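Local coordinates for ABC transporter binding protein AcbH (Actinoplanes, PDB 3OO8), which binds beta-D-galactopyranose as the extracellular solute receptor of a bacterial ABC transporter, with an exclusive preference for this sugar, at residues Phe145-Lys148 with Ser149-Gln152; Ile166-Ala169 with Arg170-Ser174; Tyr350-Ile353 with Gln354-Ser357. The protein carries 2 engineered substitutions. One frame throughout, in Å; residues are numbered along the deposited sequence.

Contact 1: residues Phe145-Lys148 with Ser149-Gln152; sequences FYNK and SVFQ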
ATOM      1  N   PHE A 145      13.893  -3.643  -4.981  1.00 10.85           N
ATOM      2  CA  PHE A 145      14.894  -4.263  -4.093  1.00 10.74           C
ATOM      3  C   PHE A 145      16.065  -4.770  -4.899  1.00 12.91           C
ATOM      4  O   PHE A 145      15.906  -5.054  -6.068  1.00 13.09           O
ATOM      5  CB  PHE A 145      14.239  -5.429  -3.350  1.00 11.84           C
ATOM      6  CG  PHE A 145      13.254  -4.961  -2.332  1.00 10.87           C
ATOM      7  CD1 PHE A 145      13.663  -4.682  -1.025  1.00 10.06           C
ATOM      8  CD2 PHE A 145      11.916  -4.841  -2.678  1.00 11.90           C
ATOM      9  CE1 PHE A 145      12.773  -4.195  -0.071  1.00 15.05           C
ATOM     10  CE2 PHE A 145      10.980  -4.363  -1.723  1.00 11.31           C
ATOM     11  CZ  PHE A 145      11.418  -4.049  -0.422  1.00 14.23           C
ATOM     12  N   TYR A 146      17.230  -4.764  -4.257  1.00 10.23           N
ATOM     13  CA  TYR A 146      18.465  -5.268  -4.890  1.00 10.06           C
ATOM     14  C   TYR A 146      19.413  -5.722  -3.793  1.00 11.94           C
ATOM     15  O   TYR A 146      19.176  -5.509  -2.616  1.00 14.08           O
ATOM     16  CB  TYR A 146      19.120  -4.163  -5.708  1.00 10.79           C
ATOM     17  CG  TYR A 146      19.635  -2.989  -4.909  1.00 12.31           C
ATOM     18  CD1 TYR A 146      20.977  -2.887  -4.575  1.00 16.35           C
ATOM     19  CD2 TYR A 146      18.769  -1.981  -4.474  1.00 16.28           C
ATOM     20  CE1 TYR A 146      21.452  -1.802  -3.851  1.00 13.06           C
ATOM     21  CE2 TYR A 146      19.230  -0.887  -3.745  1.00 14.50           C
ATOM     22  CZ  TYR A 146      20.585  -0.802  -3.439  1.00 16.10           C
ATOM     23  OH  TYR A 146      21.089   0.266  -2.731  1.00 17.45           O
ATOM     24  N   ASN A 147      20.486  -6.411  -4.189  1.00 14.07           N
ATOM     25  CA  ASN A 147      21.510  -6.830  -3.223  1.00 15.07           C
ATOM     26  C   ASN A 147      22.700  -5.848  -3.270  1.00 16.37           C
ATOM     27  O   ASN A 147      23.297  -5.627  -4.338  1.00 16.80           O
ATOM     28  CB  ASN A 147      22.018  -8.215  -3.655  1.00 14.52           C
ATOM     29  CG  ASN A 147      20.948  -9.273  -3.549  1.00 15.61           C
ATOM     30  OD1 ASN A 147      20.603  -9.937  -4.531  1.00 21.33           O
ATOM     31  ND2 ASN A 147      20.404  -9.421  -2.370  1.00 14.26           N
ATOM     32  N   LYS A 148      23.054  -5.289  -2.117  1.00 17.77           N
ATOM     33  CA  LYS A 148      24.114  -4.270  -2.049  1.00 17.51           C
ATOM     34  C   LYS A 148      25.453  -4.802  -2.537  1.00 17.99           C
ATOM     35  O   LYS A 148      26.159  -4.127  -3.299  1.00 19.17           O
ATOM     36  CB  LYS A 148      24.278  -3.763  -0.628  1.00 17.81           C
ATOM     37  CG  LYS A 148      23.135  -2.845  -0.208  1.00 19.09           C
ATOM     38  CD  LYS A 148      23.266  -2.429   1.257  1.00 22.51           C
ATOM     39  CE  LYS A 148      23.007  -3.569   2.186  1.00 23.41           C
ATOM     40  NZ  LYS A 148      22.897  -3.071   3.597  1.00 28.64           N
ATOM     41  N   SER A 149      25.783  -6.008  -2.081  1.00 20.05           N
ATOM     42  CA  SER A 149      27.040  -6.636  -2.499  1.00 21.71           C
ATOM     43  C   SER A 149      27.184  -6.781  -4.021  1.00 21.14           C
ATOM     44  O   SER A 149      28.296  -6.656  -4.573  1.00 20.51           O
ATOM     45  CB  SER A 149      27.212  -7.981  -1.784  1.00 21.28           C
ATOM     46  OG  SER A 149      26.309  -8.955  -2.290  1.00 23.71           O
ATOM     47  N   VAL A 150      26.071  -7.041  -4.712  1.00 19.28           N
ATOM     48  CA  VAL A 150      26.093  -7.182  -6.163  1.00 18.88           C
ATOM     49  C   VAL A 150      26.319  -5.828  -6.839  1.00 18.21           C
ATOM     50  O   VAL A 150      27.154  -5.687  -7.740  1.00 19.07           O
ATOM     51  CB  VAL A 150      24.793  -7.839  -6.691  1.00 18.15           C
ATOM     52  CG1 VAL A 150      24.717  -7.823  -8.231  1.00 17.08           C
ATOM     53  CG2 VAL A 150      24.592  -9.238  -6.113  1.00 19.68           C
ATOM     54  N   PHE A 151      25.565  -4.813  -6.412  1.00 17.40           N
ATOM     55  CA  PHE A 151      25.757  -3.500  -6.976  1.00 16.30           C
ATOM     56  C   PHE A 151      27.199  -3.022  -6.719  1.00 18.69           C
ATOM     57  O   PHE A 151      27.825  -2.443  -7.601  1.00 18.89           O
ATOM     58  CB  PHE A 151      24.735  -2.518  -6.359  1.00 16.62           C
ATOM     59  CG  PHE A 151      23.422  -2.456  -7.093  1.00 16.57           C
ATOM     60  CD1 PHE A 151      22.716  -3.603  -7.402  1.00 18.89           C
ATOM     61  CD2 PHE A 151      22.873  -1.219  -7.443  1.00 16.67           C
ATOM     62  CE1 PHE A 151      21.514  -3.537  -8.098  1.00 20.13           C
ATOM     63  CE2 PHE A 151      21.658  -1.138  -8.153  1.00 14.50           C
ATOM     64  CZ  PHE A 151      20.968  -2.292  -8.450  1.00 16.92           C
ATOM     65  N   GLN A 152      27.707  -3.262  -5.515  1.00 20.09           N
ATOM     66  CA  GLN A 152      29.094  -2.908  -5.169  1.00 23.31           C
ATOM     67  C   GLN A 152      30.120  -3.634  -6.055  1.00 22.58           C
ATOM     68  O   GLN A 152      31.040  -3.015  -6.586  1.00 25.18           O
ATOM     69  CB  GLN A 152      29.354  -3.196  -3.680  1.00 23.53           C
ATOM     70  CG  GLN A 152      28.680  -2.150  -2.767  1.00 31.50           C
ATOM     71  CD  GLN A 152      28.448  -2.606  -1.319  1.00 41.60           C
ATOM     72  OE1 GLN A 152      28.859  -3.695  -0.911  1.00 44.31           O
ATOM     73  NE2 GLN A 152      27.771  -1.765  -0.542  1.00 40.26           N
TER
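Y146 and F151 lay their rings against each other where strand 134-147 runs straight into helix 148-154, a strand-to-helix junction within the class 2 solute-binding fold. The aromatic contact is oblique, the planes turned by 37° with their centroids 4.2 Å apart. Y146 CD1 sits over the middle of one F151 face, with F151 CD1 3.4 Å from it, while F151 CE2 lies over the outer part of the tyrosine ring. The tyrosine stem takes part too, since Y146 CB comes within 3.4 Å of F151 CE1. Y146 can lean over the helix start because its CG stands between the backbone N and the carbonyl carbon (chi1 66°). Outside the two segments, the Y156 ring makes an edge-to-face contact with F151.

The polar contacts belong to the first helical turn. N147 holds the N-cap position, and its carbonyl O takes a nearly straight bond from F151 N at 3.2 Å, with a second, weak one from V150 N. K148 O receives Q152 N at 2.8 Å. The side-chain ends of K148 and S149 are anchored outside the turn: K148 NZ bonds to P277 O and S149 OG to D278 OD2, which ties the helix start to the chain leading into strand 279-282.

Apart from the rings, apolar contact is slight: V150 CG2 lies 3.7 Å from N147 CB. The stem of Q152 passes beside the K148 carbonyl, Q152 CG lying 3.2 Å from K148 O.

Contact 2: residues Ile166-Ala169 with Arg170-Ser174; sequences IALA and RKMQS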
ATOM      1  N   ILE A 166      17.028   2.087 -17.374  1.00 15.82           N
ATOM      2  CA  ILE A 166      17.035   1.257 -18.558  1.00 15.55           C
ATOM      3  C   ILE A 166      18.487   0.945 -18.868  1.00 16.17           C
ATOM      4  O   ILE A 166      18.814  -0.191 -19.236  1.00 17.95           O
ATOM      5  CB  ILE A 166      16.299   1.913 -19.720  1.00 16.18           C
ATOM      6  CG1 ILE A 166      14.807   2.008 -19.385  1.00 15.36           C
ATOM      7  CG2 ILE A 166      16.536   1.158 -21.045  1.00 16.47           C
ATOM      8  CD1 ILE A 166      14.123   0.677 -19.095  1.00 15.50           C
ATOM      9  N   ALA A 167      19.360   1.928 -18.690  1.00 16.42           N
ATOM     10  CA  ALA A 167      20.788   1.698 -18.977  1.00 17.24           C
ATOM     11  C   ALA A 167      21.349   0.616 -18.038  1.00 19.82           C
ATOM     12  O   ALA A 167      22.162  -0.243 -18.451  1.00 19.34           O
ATOM     13  CB  ALA A 167      21.584   3.019 -18.850  1.00 19.71           C
ATOM     14  N   LEU A 168      20.918   0.656 -16.781  1.00 16.32           N
ATOM     15  CA  LEU A 168      21.318  -0.347 -15.789  1.00 16.57           C
ATOM     16  C   LEU A 168      20.780  -1.734 -16.132  1.00 16.49           C
ATOM     17  O   LEU A 168      21.505  -2.744 -16.077  1.00 18.03           O
ATOM     18  CB  LEU A 168      20.848   0.079 -14.404  1.00 17.23           C
ATOM     19  CG  LEU A 168      21.073  -0.880 -13.238  1.00 16.59           C
ATOM     20  CD1 LEU A 168      22.575  -1.166 -13.028  1.00 19.10           C
ATOM     21  CD2 LEU A 168      20.429  -0.327 -11.998  1.00 16.52           C
ATOM     22  N   ALA A 169      19.500  -1.782 -16.503  1.00 17.10           N
ATOM     23  CA  ALA A 169      18.862  -3.026 -16.926  1.00 16.18           C
ATOM     24  C   ALA A 169      19.631  -3.615 -18.102  1.00 18.05           C
ATOM     25  O   ALA A 169      19.877  -4.821 -18.144  1.00 19.07           O
ATOM     26  CB  ALA A 169      17.409  -2.763 -17.324  1.00 17.50           C
ATOM     27  N   ARG A 170      20.010  -2.753 -19.040  1.00 18.02           N
ATOM     28  CA  ARG A 170      20.764  -3.194 -20.207  1.00 20.29           C
ATOM     29  C   ARG A 170      22.136  -3.721 -19.815  1.00 20.29           C
ATOM     30  O   ARG A 170      22.567  -4.760 -20.333  1.00 22.99           O
ATOM     31  CB  ARG A 170      20.827  -2.111 -21.287  1.00 20.27           C
ATOM     32  CG  ARG A 170      19.479  -1.908 -21.970  1.00 22.61           C
ATOM     33  CD  ARG A 170      19.519  -0.883 -23.107  1.00 24.81           C
ATOM     34  NE  ARG A 170      20.207  -1.373 -24.309  1.00 31.99           N
ATOM     35  CZ  ARG A 170      19.665  -2.180 -25.228  1.00 32.70           C
ATOM     36  NH1 ARG A 170      18.421  -2.654 -25.094  1.00 33.05           N
ATOM     37  NH2 ARG A 170      20.378  -2.543 -26.287  1.00 33.29           N
ATOM     38  N   LYS A 171      22.790  -3.042 -18.878  1.00 20.73           N
ATOM     39  CA  LYS A 171      24.106  -3.469 -18.379  1.00 20.13           C
ATOM     40  C   LYS A 171      23.984  -4.846 -17.708  1.00 22.12           C
ATOM     41  O   LYS A 171      24.834  -5.757 -17.904  1.00 21.23           O
ATOM     42  CB  LYS A 171      24.650  -2.429 -17.405  1.00 20.68           C
ATOM     43  CG  LYS A 171      26.043  -2.720 -16.847  1.00 23.28           C
ATOM     44  CD  LYS A 171      26.540  -1.532 -16.019  1.00 27.24           C
ATOM     45  CE  LYS A 171      27.772  -1.868 -15.169  1.00 30.79           C
ATOM     46  NZ  LYS A 171      28.979  -2.040 -16.018  1.00 32.21           N
ATOM     47  N   MET A 172      22.928  -5.011 -16.920  1.00 18.59           N
ATOM     48  CA  MET A 172      22.662  -6.283 -16.263  1.00 20.05           C
ATOM     49  C   MET A 172      22.481  -7.422 -17.258  1.00 20.22           C
ATOM     50  O   MET A 172      22.975  -8.529 -17.028  1.00 21.40           O
ATOM     51  CB  MET A 172      21.430  -6.200 -15.360  1.00 20.42           C
ATOM     52  CG  MET A 172      21.756  -5.602 -14.013  1.00 20.39           C
ATOM     53  SD  MET A 172      20.250  -5.211 -13.110  1.00 16.83           S
ATOM     54  CE  MET A 172      20.889  -4.394 -11.629  1.00 17.39           C
ATOM     55  N   GLN A 173      21.753  -7.163 -18.340  1.00 21.45           N
ATOM     56  CA  GLN A 173      21.569  -8.183 -19.363  1.00 21.09           C
ATOM     57  C   GLN A 173      22.904  -8.577 -19.978  1.00 23.43           C
ATOM     58  O   GLN A 173      23.180  -9.771 -20.132  1.00 25.35           O
ATOM     59  CB  GLN A 173      20.587  -7.724 -20.447  1.00 22.50           C
ATOM     60  CG  GLN A 173      19.154  -7.960 -20.027  1.00 22.72           C
ATOM     61  CD  GLN A 173      18.128  -7.775 -21.139  1.00 20.63           C
ATOM     62  OE1 GLN A 173      18.365  -7.079 -22.135  1.00 19.43           O
ATOM     63  NE2 GLN A 173      16.962  -8.384 -20.952  1.00 18.25           N
ATOM     64  N   SER A 174      23.711  -7.581 -20.338  1.00 24.01           N
ATOM     65  CA  SER A 174      25.070  -7.819 -20.873  1.00 25.75           C
ATOM     66  C   SER A 174      25.924  -8.598 -19.875  1.00 25.70           C
ATOM     67  O   SER A 174      26.772  -9.415 -20.266  1.00 26.50           O
ATOM     68  CB  SER A 174      25.747  -6.497 -21.240  1.00 25.20           C
ATOM     69  OG  SER A 174      25.145  -5.971 -22.416  1.00 32.50           O
TER
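R170 and I166 meet through one of the flat groups of this helix, the peptide carbonyls of I166-A169. Each of the four is met at its O by the N-H four residues on. R170 N lies 2.8 Å from I166 O, K171 N 2.9 Å from A167 O, M172 N 2.8 Å from L168 O and Q173 N 3.0 Å from A169 O, so four successive alpha-helical bonds join the two halves. The arginine stem runs close by, R170 CG lying 3.3 Å from I166 O.

The main side-chain meeting is L168 with M172. The methionine chain runs extended beyond CG, which carries its terminal methyl back to the leucine branch: M172 CE is 3.9 Å from L168 CG and equally close to L168 CD1.

This is the two-sided pattern of an amphipathic surface helix. L168 and M172 face inward onto F151 of helix 148-154 and M259 of strand 257-261. Shortening M172 to alanine is likely to leave a gap against L168 and F151, since the methyl that touches both would be gone. R170 NH1 bonds to Y235 OH, and A169 rests against that same tyrosine and P179 of strand 178-181, so helix 162-174 packs against strands 178-181 and 257-261 and helix 148-154.

Contact 3: residues Tyr350-Ile353 with Gln354-Ser357; sequences YNDI and QKKS. With SO4 (sulfate ion), chain B.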
ATOM      1  N   TYR A 350      12.983  -1.060  15.005  1.00 14.04           N
ATOM      2  CA  TYR A 350      13.081  -1.109  13.546  1.00 14.95           C
ATOM      3  C   TYR A 350      14.413  -1.694  13.031  1.00 14.59           C
ATOM      4  O   TYR A 350      15.479  -1.400  13.578  1.00 15.89           O
ATOM      5  CB  TYR A 350      12.958   0.270  12.926  1.00 15.00           C
ATOM      6  CG  TYR A 350      11.591   0.930  12.943  1.00 14.22           C
ATOM      7  CD1 TYR A 350      10.424   0.214  13.213  1.00 13.13           C
ATOM      8  CD2 TYR A 350      11.486   2.246  12.559  1.00 11.07           C
ATOM      9  CE1 TYR A 350       9.168   0.855  13.197  1.00 14.13           C
ATOM     10  CE2 TYR A 350      10.247   2.900  12.513  1.00 10.86           C
ATOM     11  CZ  TYR A 350       9.103   2.184  12.821  1.00 12.54           C
ATOM     12  OH  TYR A 350       7.903   2.844  12.807  1.00 13.44           O
ATOM     13  N   ASN A 351      14.330  -2.510  11.986  1.00 14.24           N
ATOM     14  CA  ASN A 351      15.498  -2.916  11.210  1.00 13.75           C
ATOM     15  C   ASN A 351      15.862  -1.873  10.117  1.00 15.91           C
ATOM     16  O   ASN A 351      15.203  -0.828   9.969  1.00 13.08           O
ATOM     17  CB  ASN A 351      15.283  -4.305  10.611  1.00 14.25           C
ATOM     18  CG  ASN A 351      14.078  -4.356   9.699  1.00 13.18           C
ATOM     19  OD1 ASN A 351      13.856  -3.430   8.930  1.00 14.56           O
ATOM     20  ND2 ASN A 351      13.298  -5.437   9.778  1.00 15.79           N
ATOM     21  N   ASP A 352      16.917  -2.141   9.359  1.00 13.25           N
ATOM     22  CA  ASP A 352      17.411  -1.162   8.410  1.00 15.33           C
ATOM     23  C   ASP A 352      16.400  -0.873   7.294  1.00 13.36           C
ATOM     24  O   ASP A 352      16.297   0.271   6.840  1.00 16.72           O
ATOM     25  CB  ASP A 352      18.757  -1.621   7.833  1.00 15.93           C
ATOM     26  CG  ASP A 352      19.899  -1.426   8.816  1.00 23.43           C
ATOM     27  OD1 ASP A 352      19.733  -0.624   9.767  1.00 24.10           O
ATOM     28  OD2 ASP A 352      20.956  -2.066   8.619  1.00 28.25           O
ATOM     29  N   ILE A 353      15.703  -1.929   6.868  1.00 14.34           N
ATOM     30  CA  ILE A 353      14.680  -1.841   5.823  1.00 13.76           C
ATOM     31  C   ILE A 353      13.574  -0.913   6.305  1.00 13.34           C
ATOM     32  O   ILE A 353      13.141  -0.055   5.542  1.00 12.27           O
ATOM     33  CB  ILE A 353      14.064  -3.230   5.480  1.00 15.10           C
ATOM     34  CG1 ILE A 353      15.108  -4.119   4.800  1.00 18.09           C
ATOM     35  CG2 ILE A 353      12.865  -3.065   4.503  1.00 14.70           C
ATOM     36  CD1 ILE A 353      15.553  -3.574   3.446  1.00 18.65           C
ATOM     37  N   GLN A 354      13.137  -1.101   7.548  1.00 11.77           N
ATOM     38  CA  GLN A 354      12.122  -0.193   8.144  1.00 11.91           C
ATOM     39  C   GLN A 354      12.616   1.241   8.250  1.00 13.81           C
ATOM     40  O   GLN A 354      11.881   2.175   7.938  1.00 11.06           O
ATOM     41  CB  GLN A 354      11.685  -0.691   9.521  1.00  9.83           C
ATOM     42  CG  GLN A 354      10.758  -1.916   9.422  1.00 10.76           C
ATOM     43  CD  GLN A 354      10.513  -2.552  10.787  1.00 12.01           C
ATOM     44  OE1 GLN A 354      11.460  -3.053  11.436  1.00 13.68           O
ATOM     45  NE2 GLN A 354       9.253  -2.542  11.237  1.00 10.84           N
ATOM     46  N   LYS A 355      13.845   1.436   8.724  1.00 13.19           N
ATOM     47  CA  LYS A 355      14.351   2.787   8.810  1.00 12.17           C
ATOM     48  C   LYS A 355      14.324   3.485   7.448  1.00 12.23           C
ATOM     49  O   LYS A 355      13.921   4.628   7.352  1.00 13.39           O
ATOM     50  CB  LYS A 355      15.770   2.767   9.372  1.00 13.33           C
ATOM     51  CG  LYS A 355      15.755   2.324  10.822  1.00 13.27           C
ATOM     52  CD  LYS A 355      17.185   2.182  11.327  1.00 18.81           C
ATOM     53  CE  LYS A 355      17.216   1.902  12.824  1.00 24.07           C
ATOM     54  NZ  LYS A 355      18.623   1.764  13.293  1.00 27.04           N
ATOM     55  N   LYS A 356      14.758   2.794   6.397  1.00 10.46           N
ATOM     56  CA  LYS A 356      14.726   3.408   5.084  1.00 13.00           C
ATOM     57  C   LYS A 356      13.274   3.615   4.602  1.00 12.05           C
ATOM     58  O   LYS A 356      12.963   4.615   3.949  1.00 11.94           O
ATOM     59  CB  LYS A 356      15.518   2.557   4.103  1.00 11.99           C
ATOM     60  CG  LYS A 356      15.729   3.268   2.780  1.00 16.17           C
ATOM     61  CD  LYS A 356      16.730   2.500   1.911  1.00 16.37           C
ATOM     62  CE  LYS A 356      16.915   3.204   0.575  1.00 20.84           C
ATOM     63  NZ  LYS A 356      17.531   4.546   0.720  1.00 25.85           N
ATOM     64  N   SER A 357      12.397   2.695   4.980  1.00 12.96           N
ATOM     65  CA  SER A 357      10.983   2.794   4.581  1.00  9.32           C
ATOM     66  C   SER A 357      10.348   4.071   5.146  1.00 11.79           C
ATOM     67  O   SER A 357       9.639   4.792   4.431  1.00 11.42           O
ATOM     68  CB  SER A 357      10.201   1.567   5.073  1.00  9.13           C
ATOM     69  OG  SER A 357      10.688   0.354   4.465  1.00 11.65           O
TER
HETATM   70  S   SO4 B 405      21.079   3.178   2.098  1.00 58.41           S
HETATM   71  O1  SO4 B 405      20.477   2.720   0.851  1.00 60.27           O
HETATM   72  O2  SO4 B 405      22.192   4.063   1.765  1.00 59.24           O
HETATM   73  O3  SO4 B 405      21.574   2.038   2.870  1.00 62.59           O
HETATM   74  O4  SO4 B 405      20.098   3.896   2.909  1.00 60.72           O
HETATM   75  O   HOH W   1      18.438  -0.871  12.460  1.00 44.77           O
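Q354 crosses both Y350 and N351 at about a right angle, and its amide meets both, NE2 near the tyrosine ring and OE1 at N351 N. Against the tyrosine the amide is turned 48° from the ring plane, with Q354 NE2 3.6 Å from Y350 CD1. Against N351 the two amide planes stand 52° apart, and each residue bonds to the other's backbone. Q354 N reaches N351 OD1 at 2.8 Å, nearly head-on to the carbonyl, while N351 N gives its hydrogen to Q354 OE1 at 3.0 Å. The asparagine can turn its amide back over the helix end because CG stands between the backbone N and the carbonyl carbon (chi1 60°).

These reciprocal bonds make a capping box, with N351 as N-cap of helix 352-363. Both amide nitrogens are fixed as well: N351 ND2 bonds to H336 O, and Q354 NE2 to D338 O and D335 O, so neither amide is likely to turn over. Y350 OH is held by G340 N.

K355 is extended and crosses D352 obliquely. K355 NZ stays 4.4 Å from D352 OD1, too far for a salt bridge, and a water bridges them, accepting from K355 NZ at 2.8 Å and placed to donate to D352 OD1 and Y350 O. K356 points away to a sulfate, probably from the crystallisation liquor, through two weak bonds.

I353 O accepts two donors from S357, one turn on, on opposite faces of its plane: S357 N at 2.9 Å, and S357 OG at 2.7 Å from above the plane.

How the contacts relate
From the N terminus the three contacts come in series; none nests in or crosses another. Contact 1 closes the turn from strand 134-147 into helix 148-154, and contact 2 lies within the next helix, 162-174. Those two touch, M172 CE lying 3.7 Å from F151 CE1, so the consecutive helices pack together beside the sheet. Contact 3, much later, closes the first turn of helix 352-363. Its centre is about 17 Å from that of contact 1 and about 28 Å from that of contact 2. Strand 279-282 bridges contacts 1 and 3: Y146, K148 and K356 all touch D280, and the sulfate near K356 lies about 4 Å from the nearest Y146 side-chain atom.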